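Local coordinates for protein eukaryotic translation initiation factor 4 gamma 5 (Trypanosoma cruzi, PDB 6OZU) that probably acts as a scaffold in translation initiation, its helical MIF4G domain being of the kind that recruits the helicase eIF4A, at residues E206-M209 with H210-P213. Residues are numbered along the deposited sequence; the frame is centred on the assembly and turned at random.
Sequences EELM and HMHP
His210 folds back over the C-terminal end of helix 194-208 and uses its imidazole to occupy a carbonyl of the last helical turn. Its ND1 donates a hydrogen bond to Glu206 O at 3.0 Å, bent to 137° at the hydrogen, and the oxygen lies somewhat out of the ring plane. With CG anti to its own carbonyl carbon (chi1 -64°), the ring swings back along the chain, and Met209 O sits over one of its faces. A histidine suits this place because it carries an N-H donor on a short, flat side chain that reaches the preceding turn. The backbone N of His210 bonds to Glu207 O at 2.9 Å. Met209 and His210 form the middle of a type I beta turn from Leu208 to Met211, whose closing bond, Met211 N to Leu208 O, is weak.

The buried part of the contact centres on Leu208, with the extended thioether of Met211 on its flank; an unbranched, apolar methionine can lie across the leucine, its SD 4.0 Å from Leu208 CD2. Pro213, which has no N-H to offer, turns the CD and CG of its ring to Met209 O, CD at 3.3 Å. By contrast, Glu207 and the imidazole of His210 lie on the solvent side, where charged or polar groups are well tolerated.

The turn joins helix 194-208 to helix 215-235, where Met209 packs on Leu221 and Leu222, while Leu208 and Met211 face helix 150-162, whose Tyr162 hydroxyl hydrogen-bonds to Leu208 O.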
ATOM      1  N   GLU A 206       1.106 -15.982  -7.408  1.00 48.25           N
ATOM      2  CA  GLU A 206       1.126 -17.451  -7.523  1.00 50.27           C
ATOM      3  C   GLU A 206       0.151 -18.069  -6.522  1.00 55.64           C
ATOM      4  O   GLU A 206      -0.463 -19.082  -6.842  1.00 58.60           O
ATOM      5  CB  GLU A 206       2.534 -18.032  -7.325  1.00 52.60           C
ATOM      6  CG  GLU A 206       3.465 -17.867  -8.518  1.00 63.37           C
ATOM      7  CD  GLU A 206       3.229 -18.764  -9.723  1.00 98.37           C
ATOM      8  OE1 GLU A 206       3.317 -18.242 -10.856  1.00 95.54           O
ATOM      9  OE2 GLU A 206       2.965 -19.975  -9.546  1.00105.37           O
ATOM     10  N   GLU A 207      -0.010 -17.454  -5.324  1.00 49.49           N
ATOM     11  CA  GLU A 207      -0.964 -17.882  -4.302  1.00 49.80           C
ATOM     12  C   GLU A 207      -2.405 -17.711  -4.760  1.00 56.77           C
ATOM     13  O   GLU A 207      -3.205 -18.626  -4.590  1.00 59.23           O
ATOM     14  CB  GLU A 207      -0.744 -17.149  -2.986  1.00 49.96           C
ATOM     15  CG  GLU A 207       0.262 -17.842  -2.108  1.00 56.93           C
ATOM     16  CD  GLU A 207       0.503 -17.192  -0.765  1.00 74.67           C
ATOM     17  OE1 GLU A 207       0.023 -17.737   0.258  1.00 69.46           O
ATOM     18  OE2 GLU A 207       1.189 -16.144  -0.739  1.00 65.60           O
ATOM     19  N   LEU A 208      -2.738 -16.559  -5.361  1.00 53.04           N
ATOM     20  CA  LEU A 208      -4.069 -16.286  -5.910  1.00 53.24           C
ATOM     21  C   LEU A 208      -4.430 -17.319  -6.997  1.00 64.85           C
ATOM     22  O   LEU A 208      -5.603 -17.614  -7.201  1.00 67.35           O
ATOM     23  CB  LEU A 208      -4.132 -14.866  -6.495  1.00 50.33           C
ATOM     24  CG  LEU A 208      -3.961 -13.711  -5.515  1.00 51.63           C
ATOM     25  CD1 LEU A 208      -3.496 -12.481  -6.236  1.00 50.47           C
ATOM     26  CD2 LEU A 208      -5.224 -13.446  -4.733  1.00 48.33           C
ATOM     27  N   MET A 209      -3.421 -17.885  -7.661  1.00 63.76           N
ATOM     28  CA  MET A 209      -3.584 -18.902  -8.690  1.00 66.14           C
ATOM     29  C   MET A 209      -4.045 -20.233  -8.131  1.00 72.27           C
ATOM     30  O   MET A 209      -4.511 -21.090  -8.888  1.00 73.24           O
ATOM     31  CB  MET A 209      -2.266 -19.103  -9.381  1.00 69.09           C
ATOM     32  CG  MET A 209      -2.059 -18.146 -10.438  1.00 72.71           C
ATOM     33  SD  MET A 209      -1.091 -18.969 -11.614  1.00 79.70           S
ATOM     34  CE  MET A 209      -2.248 -20.328 -12.069  1.00 79.00           C
ATOM     35  N   HIS A 210      -3.859 -20.433  -6.822  1.00 68.82           N
ATOM     36  CA  HIS A 210      -4.274 -21.653  -6.147  1.00 69.99           C
ATOM     37  C   HIS A 210      -5.481 -21.325  -5.263  1.00 74.08           C
ATOM     38  O   HIS A 210      -5.565 -21.752  -4.112  1.00 76.12           O
ATOM     39  CB  HIS A 210      -3.081 -22.316  -5.436  1.00 71.13           C
ATOM     40  CG  HIS A 210      -2.025 -22.778  -6.403  1.00 74.60           C
ATOM     41  ND1 HIS A 210      -0.890 -22.018  -6.653  1.00 75.02           N
ATOM     42  CD2 HIS A 210      -2.000 -23.871  -7.205  1.00 77.83           C
ATOM     43  CE1 HIS A 210      -0.198 -22.686  -7.569  1.00 75.07           C
ATOM     44  NE2 HIS A 210      -0.827 -23.804  -7.937  1.00 77.12           N
ATOM     45  N   MET A 211      -6.410 -20.512  -5.835  1.00 68.13           N
ATOM     46  CA  MET A 211      -7.674 -20.057  -5.246  1.00 67.57           C
ATOM     47  C   MET A 211      -8.832 -20.254  -6.227  1.00 72.63           C
ATOM     48  O   MET A 211      -9.821 -19.515  -6.216  1.00 71.87           O
ATOM     49  CB  MET A 211      -7.567 -18.610  -4.763  1.00 68.05           C
ATOM     50  CG  MET A 211      -6.792 -18.483  -3.486  1.00 71.96           C
ATOM     51  SD  MET A 211      -6.648 -16.769  -2.956  1.00 74.69           S
ATOM     52  CE  MET A 211      -5.428 -16.961  -1.683  1.00 71.62           C
ATOM     53  N   HIS A 212      -8.686 -21.295  -7.064  1.00 72.68           N
ATOM     54  CA  HIS A 212      -9.587 -21.801  -8.099  1.00 74.75           C
ATOM     55  C   HIS A 212      -9.996 -20.732  -9.131  1.00 77.87           C
ATOM     56  O   HIS A 212     -11.193 -20.497  -9.332  1.00 78.82           O
ATOM     57  CB  HIS A 212     -10.790 -22.514  -7.469  1.00 78.48           C
ATOM     58  CG  HIS A 212     -10.363 -23.587  -6.512  1.00 84.46           C
ATOM     59  ND1 HIS A 212      -9.953 -24.841  -6.961  1.00 88.43           N
ATOM     60  CD2 HIS A 212     -10.199 -23.530  -5.171  1.00 86.74           C
ATOM     61  CE1 HIS A 212      -9.601 -25.513  -5.876  1.00 89.42           C
ATOM     62  NE2 HIS A 212      -9.734 -24.765  -4.774  1.00 88.85           N
ATOM     63  N   PRO A 213      -9.008 -20.110  -9.839  1.00 71.77           N
ATOM     64  CA  PRO A 213      -9.353 -19.126 -10.865  1.00 68.81           C
ATOM     65  C   PRO A 213      -9.988 -19.779 -12.090  1.00 71.49           C
ATOM     66  O   PRO A 213      -9.693 -20.938 -12.414  1.00 71.95           O
ATOM     67  CB  PRO A 213      -7.992 -18.519 -11.228  1.00 69.06           C
ATOM     68  CG  PRO A 213      -7.020 -19.559 -10.947  1.00 74.98           C
ATOM     69  CD  PRO A 213      -7.540 -20.279  -9.753  1.00 72.53           C
TER